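Local coordinates for ubiquitin-like-specific protease 2 (Saccharomyces cerevisiae, PDB 5LNB), which removes SUMO from modified proteins as a thiol protease of the C48 (Ulp1) family, represented here by its catalytic domain, at residues His77-Phe82 and Val113-Asn118; Phe124-Thr129 and Arg173-Ile178. One frame throughout, in Å; residues are numbered along the deposited sequence.

Interaction 1: His77-Phe82 and Val113-Asn118. With ACT (acetate ion), chain B.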
loop_
_atom_site.group_PDB
_atom_site.type_symbol
_atom_site.label_atom_id
_atom_site.label_comp_id
_atom_site.label_asym_id
_atom_site.label_seq_id
_atom_site.Cartn_x
_atom_site.Cartn_y
_atom_site.Cartn_z
ATOM N N HIS A 77 6.331 7.198 3.215
ATOM C CA HIS A 77 6.115 6.412 4.426
ATOM C C HIS A 77 5.031 5.373 4.158
ATOM O O HIS A 77 3.900 5.725 3.801
ATOM C CB HIS A 77 5.716 7.293 5.604
ATOM C CG HIS A 77 5.792 6.588 6.924
ATOM N ND1 HIS A 77 4.809 5.732 7.370
ATOM C CD2 HIS A 77 6.747 6.594 7.882
ATOM C CE1 HIS A 77 5.149 5.253 8.553
ATOM N NE2 HIS A 77 6.322 5.758 8.884
ATOM N N LEU A 78 5.379 4.098 4.337
ATOM C CA LEU A 78 4.468 2.984 4.095
ATOM C C LEU A 78 3.941 2.482 5.430
ATOM O O LEU A 78 4.714 2.031 6.277
ATOM C CB LEU A 78 5.160 1.848 3.340
ATOM C CG LEU A 78 4.379 0.535 3.232
ATOM C CD1 LEU A 78 3.053 0.716 2.474
ATOM C CD2 LEU A 78 5.200 -0.558 2.565
ATOM N N MET A 79 2.634 2.574 5.623
ATOM C CA MET A 79 2.001 1.964 6.779
ATOM C C MET A 79 1.715 0.501 6.485
ATOM O O MET A 79 1.307 0.142 5.375
ATOM C CB MET A 79 0.697 2.681 7.116
ATOM C CG MET A 79 0.870 4.114 7.576
ATOM S SD MET A 79 1.723 4.169 9.151
ATOM C CE MET A 79 1.384 5.862 9.620
ATOM N N SER A 80 1.933 -0.352 7.477
ATOM C CA SER A 80 1.418 -1.705 7.345
ATOM C C SER A 80 -0.110 -1.683 7.404
ATOM O O SER A 80 -0.723 -0.740 7.927
ATOM C CB SER A 80 1.975 -2.609 8.441
ATOM O OG SER A 80 1.114 -2.626 9.562
ATOM N N SER A 81 -0.729 -2.736 6.855
ATOM C CA SER A 81 -2.187 -2.810 6.848
ATOM C C SER A 81 -2.784 -2.758 8.250
ATOM O O SER A 81 -3.940 -2.353 8.404
ATOM C CB SER A 81 -2.650 -4.085 6.152
ATOM O OG SER A 81 -2.208 -5.227 6.855
ATOM N N PHE A 82 -2.032 -3.154 9.276
ATOM C CA PHE A 82 -2.583 -3.135 10.625
ATOM C C PHE A 82 -2.735 -1.734 11.198
ATOM O O PHE A 82 -3.466 -1.579 12.180
ATOM C CB PHE A 82 -1.728 -3.994 11.556
ATOM C CG PHE A 82 -1.760 -5.451 11.210
ATOM C CD1 PHE A 82 -0.830 -5.987 10.332
ATOM C CD2 PHE A 82 -2.739 -6.282 11.735
ATOM C CE1 PHE A 82 -0.856 -7.326 10.007
ATOM C CE2 PHE A 82 -2.771 -7.629 11.410
ATOM C CZ PHE A 82 -1.829 -8.150 10.544
ATOM N N VAL A 113 2.240 9.173 1.765
ATOM C CA VAL A 113 2.001 8.294 2.906
ATOM C C VAL A 113 0.989 7.246 2.456
ATOM O O VAL A 113 -0.143 7.586 2.084
ATOM C CB VAL A 113 1.515 9.064 4.140
ATOM C CG1 VAL A 113 1.328 8.115 5.320
ATOM C CG2 VAL A 113 2.512 10.177 4.503
ATOM N N VAL A 114 1.406 5.982 2.469
ATOM C CA VAL A 114 0.658 4.894 1.845
ATOM C C VAL A 114 -0.073 4.118 2.928
ATOM O O VAL A 114 0.555 3.589 3.854
ATOM C CB VAL A 114 1.581 3.968 1.039
ATOM C CG1 VAL A 114 0.758 2.836 0.378
ATOM C CG2 VAL A 114 2.360 4.774 -0.014
ATOM N N ILE A 115 -1.392 4.026 2.812
ATOM C CA ILE A 115 -2.167 3.326 3.835
ATOM C C ILE A 115 -3.085 2.292 3.198
ATOM O O ILE A 115 -4.166 2.648 2.702
ATOM C CB ILE A 115 -2.972 4.312 4.690
ATOM C CG1 ILE A 115 -2.039 5.351 5.312
ATOM C CG2 ILE A 115 -3.759 3.554 5.757
ATOM C CD1 ILE A 115 -2.768 6.420 6.100
ATOM N N PRO A 116 -2.702 1.015 3.177
ATOM C CA PRO A 116 -3.645 -0.023 2.735
ATOM C C PRO A 116 -4.703 -0.285 3.801
ATOM O O PRO A 116 -4.432 -0.214 5.003
ATOM C CB PRO A 116 -2.756 -1.247 2.490
ATOM C CG PRO A 116 -1.491 -0.977 3.190
ATOM C CD PRO A 116 -1.325 0.513 3.299
ATOM N N ILE A 117 -5.921 -0.584 3.346
ATOM C CA ILE A 117 -7.096 -0.644 4.208
ATOM C C ILE A 117 -7.771 -1.996 4.031
ATOM O O ILE A 117 -8.149 -2.370 2.913
ATOM C CB ILE A 117 -8.075 0.508 3.911
ATOM C CG1 ILE A 117 -7.414 1.838 4.301
ATOM C CG2 ILE A 117 -9.400 0.298 4.635
ATOM C CD1 ILE A 117 -8.226 3.068 3.971
ATOM N N ASN A 118 -7.939 -2.720 5.132
ATOM C CA ASN A 118 -8.510 -4.061 5.133
ATOM C C ASN A 118 -9.732 -4.037 6.037
ATOM O O ASN A 118 -9.595 -3.988 7.262
ATOM C CB ASN A 118 -7.478 -5.083 5.608
ATOM C CG ASN A 118 -8.088 -6.439 5.920
ATOM O OD1 ASN A 118 -9.168 -6.778 5.440
ATOM N ND2 ASN A 118 -7.388 -7.226 6.727
HETATM C C ACT B . -9.749 -9.488 8.037
HETATM O O ACT B . -10.631 -8.958 7.306
HETATM O OXT ACT B . -8.666 -8.876 8.180
HETATM C CH3 ACT B . -9.960 -10.799 8.735
HETATM O O HOH W 1 -3.123 0.679 7.302
HETATM O O HOH W 2 -6.581 -1.946 7.483
#
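H77 and L78, on the edge strand of the mixed sheet, pair in parallel with V113 and V114 of the strand inside it. V114 N donates to H77 O at 2.8 Å, and M79 N returns a bond to V114 O at 2.9 Å. There the pairing stops, since P116 has no N-H to offer; its CD instead lies 3.4 Å from M79 O. Farther on, water takes over: one molecule lies between S80 O and P116 O, another joins S81 O to N118 N.

M79 can be followed outward. Its CB sits 3.4 Å from V114 O. CG, beside the backbone N (chi1 -66°), runs alongside I115 and meets its CG1 at 3.9 Å. A bend at chi2 then carries SD and CE off from I115, a path that an unbranched, flexible chain can take. L78, beside V114 on the other face, lays CD1 against V114 CG1 at 3.8 Å.

ND2 of N118 lies 2.5 Å from OXT of an acetate, probably from the crystallisation liquor, too close for the bond to be more than doubtful; a weak one goes to D51. With an alanine in place of N118, the carboxylate of D51 would probably lose this weak amide donor.

Helix 215-228 packs on V114 through I223 and F227, helix 51-67 touches L78 and P116, and strand 122-129 continues the sheet beyond strand 112-119.

Interaction 2: Phe124-Thr129 and Arg173-Ile178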
loop_
_atom_site.group_PDB
_atom_site.type_symbol
_atom_site.label_atom_id
_atom_site.label_comp_id
_atom_site.label_asym_id
_atom_site.label_seq_id
_atom_site.Cartn_x
_atom_site.Cartn_y
_atom_site.Cartn_z
ATOM N N PHE A 124 -8.764 -2.104 -0.045
ATOM C CA PHE A 124 -8.507 -0.969 -0.923
ATOM C C PHE A 124 -7.394 -0.162 -0.261
ATOM O O PHE A 124 -6.811 -0.598 0.736
ATOM C CB PHE A 124 -9.795 -0.175 -1.219
ATOM C CG PHE A 124 -10.420 0.485 -0.012
ATOM C CD1 PHE A 124 -10.146 1.812 0.292
ATOM C CD2 PHE A 124 -11.311 -0.209 0.793
ATOM C CE1 PHE A 124 -10.732 2.430 1.395
ATOM C CE2 PHE A 124 -11.904 0.404 1.898
ATOM C CZ PHE A 124 -11.611 1.721 2.200
ATOM N N SER A 125 -7.067 1.001 -0.821
ATOM C CA SER A 125 -5.898 1.718 -0.325
ATOM C C SER A 125 -6.031 3.215 -0.583
ATOM O O SER A 125 -6.787 3.656 -1.453
ATOM C CB SER A 125 -4.619 1.177 -0.973
ATOM O OG SER A 125 -3.463 1.830 -0.486
ATOM N N CYS A 126 -5.273 3.999 0.173
ATOM C CA CYS A 126 -5.140 5.409 -0.146
ATOM C C CYS A 126 -3.677 5.819 -0.027
ATOM O O CYS A 126 -2.854 5.109 0.548
ATOM C CB CYS A 126 -6.031 6.283 0.743
ATOM S SG CYS A 126 -5.547 6.320 2.436
ATOM N N ILE A 127 -3.366 6.963 -0.620
ATOM C CA ILE A 127 -2.044 7.567 -0.577
ATOM C C ILE A 127 -2.251 9.041 -0.254
ATOM O O ILE A 127 -2.980 9.741 -0.972
ATOM C CB ILE A 127 -1.277 7.395 -1.899
ATOM C CG1 ILE A 127 -1.058 5.920 -2.197
ATOM C CG2 ILE A 127 0.061 8.139 -1.849
ATOM C CD1 ILE A 127 -0.254 5.644 -3.477
ATOM N N ILE A 128 -1.649 9.499 0.839
ATOM C CA ILE A 128 -1.819 10.875 1.297
ATOM C C ILE A 128 -0.727 11.729 0.672
ATOM O O ILE A 128 0.463 11.439 0.836
ATOM C CB ILE A 128 -1.769 10.967 2.827
ATOM C CG1 ILE A 128 -2.668 9.902 3.462
ATOM C CG2 ILE A 128 -2.182 12.371 3.280
ATOM C CD1 ILE A 128 -2.702 9.981 4.982
ATOM N N THR A 129 -1.126 12.785 -0.039
ATOM C CA THR A 129 -0.187 13.693 -0.680
ATOM C C THR A 129 -0.344 15.109 -0.131
ATOM O O THR A 129 -1.362 15.464 0.473
ATOM C CB THR A 129 -0.384 13.712 -2.208
ATOM O OG1 THR A 129 -1.683 14.242 -2.518
ATOM C CG2 THR A 129 -0.259 12.300 -2.788
ATOM N N ARG A 173 -16.917 7.458 4.437
ATOM C CA ARG A 173 -17.024 7.056 5.838
ATOM C C ARG A 173 -15.728 6.435 6.353
ATOM O O ARG A 173 -15.329 6.687 7.495
ATOM C CB ARG A 173 -18.185 6.085 6.028
ATOM C CG ARG A 173 -19.544 6.750 6.182
ATOM C CD ARG A 173 -20.642 5.727 6.459
ATOM N NE ARG A 173 -20.833 4.806 5.338
ATOM C CZ ARG A 173 -20.336 3.573 5.283
ATOM N NH1 ARG A 173 -19.621 3.099 6.295
ATOM N NH2 ARG A 173 -20.558 2.813 4.215
ATOM N N GLU A 174 -15.064 5.605 5.538
ATOM C CA GLU A 174 -13.843 4.933 5.985
ATOM C C GLU A 174 -12.623 5.843 5.958
ATOM O O GLU A 174 -11.656 5.576 6.673
ATOM C CB GLU A 174 -13.538 3.696 5.122
ATOM C CG GLU A 174 -14.596 2.608 5.177
ATOM C CD GLU A 174 -15.766 2.880 4.240
ATOM O OE1 GLU A 174 -15.517 3.183 3.053
ATOM O OE2 GLU A 174 -16.928 2.795 4.688
ATOM N N ILE A 175 -12.625 6.888 5.135
ATOM C CA ILE A 175 -11.491 7.800 5.099
ATOM C C ILE A 175 -11.590 8.882 6.169
ATOM O O ILE A 175 -10.570 9.497 6.511
ATOM C CB ILE A 175 -11.356 8.432 3.704
ATOM C CG1 ILE A 175 -10.990 7.355 2.677
ATOM C CG2 ILE A 175 -10.363 9.602 3.721
ATOM C CD1 ILE A 175 -9.806 6.511 3.056
ATOM N N ASP A 176 -12.781 9.121 6.721
ATOM C CA ASP A 176 -12.920 10.158 7.734
ATOM C C ASP A 176 -12.014 9.924 8.938
ATOM O O ASP A 176 -11.444 10.901 9.440
ATOM C CB ASP A 176 -14.389 10.286 8.163
ATOM C CG ASP A 176 -14.593 11.317 9.267
ATOM O OD1 ASP A 176 -14.623 10.926 10.461
ATOM O OD2 ASP A 176 -14.686 12.527 8.946
ATOM N N PRO A 177 -11.849 8.700 9.447
ATOM C CA PRO A 177 -10.884 8.504 10.541
ATOM C C PRO A 177 -9.477 8.927 10.169
ATOM O O PRO A 177 -8.704 9.323 11.047
ATOM C CB PRO A 177 -10.964 6.995 10.811
ATOM C CG PRO A 177 -12.326 6.607 10.355
ATOM C CD PRO A 177 -12.638 7.488 9.178
ATOM N N ILE A 178 -9.109 8.854 8.892
ATOM C CA ILE A 178 -7.764 9.267 8.518
ATOM C C ILE A 178 -7.658 10.782 8.534
ATOM O O ILE A 178 -6.618 11.336 8.910
ATOM C CB ILE A 178 -7.366 8.675 7.153
ATOM C CG1 ILE A 178 -7.428 7.145 7.205
ATOM C CG2 ILE A 178 -5.963 9.149 6.765
ATOM C CD1 ILE A 178 -7.076 6.466 5.901
#
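This is apolar helix-on-sheet packing in the alpha/beta core of the catalytic domain. Helix 172-190 is the connection of a beta-alpha-beta crossover between the parallel neighbours 159-164 and 199-203, and its 173-178 portion lies over strand 122-129 of the same sheet. The short axes run 10.9 Å apart at an angle of -39°, and no hydrogen bond passes between the segments.

From the strand, F124, C126 and I128 point to the helix, whereas S125 faces the opposite side and meets V219 and I223 of helix 215-228. Small C126 suits the middle of the row, where the backbones come nearest: its SG, set between the backbone N and carbonyl carbon (chi1 68°), lies 3.8 Å from I178 CD1 and 4.3 Å from I175 CD1. A compact, weakly polar thiol fits between two isoleucine ends where a longer chain would have less room.

At one end the larger F124 spans a wider separation. Its CZ presents the ring edge to E174 CB at 4.0 Å, so the aliphatic root of the glutamate does the packing. The two side chains cross at about a right angle, with ring and carboxylate planes 83° apart. The acid end turns to H171, whose ND1 bonds to OE1, and the H171 ring also stacks on F124; the same histidine thus serves both partners.

The helix is kinked here: P177 has no N-H, and I178 N bonds three residues back to I175 O at 2.9 Å. Beta-branched I178 still points to the sheet and uses both branches, CD1 on the cysteine sulfur and CG2 against I128 CD1 at 3.8 Å.

Interaction 1 lies within the sheet and interaction 2 sets a helix on one of its faces, their centres about 10 Å apart. Strands 112-119 and 122-129, adjacent in chain and sheet, join them through antiparallel backbone pairing: V113 O lies 2.7 Å from I128 N and I117 N lies 2.8 Å from F124 O, both probable hydrogen bonds. I115, which receives M79 in interaction 1, also touches I128, so apolar packing runs from strand 76-78's end to helix 172-190. The opposite face, with V114 and S125, meets helix 215-228. A sheet packed against helices in this way is consistent with the clan CA cysteine-protease fold. The acetate, doubtfully bonded to N118, lies beside interaction 1.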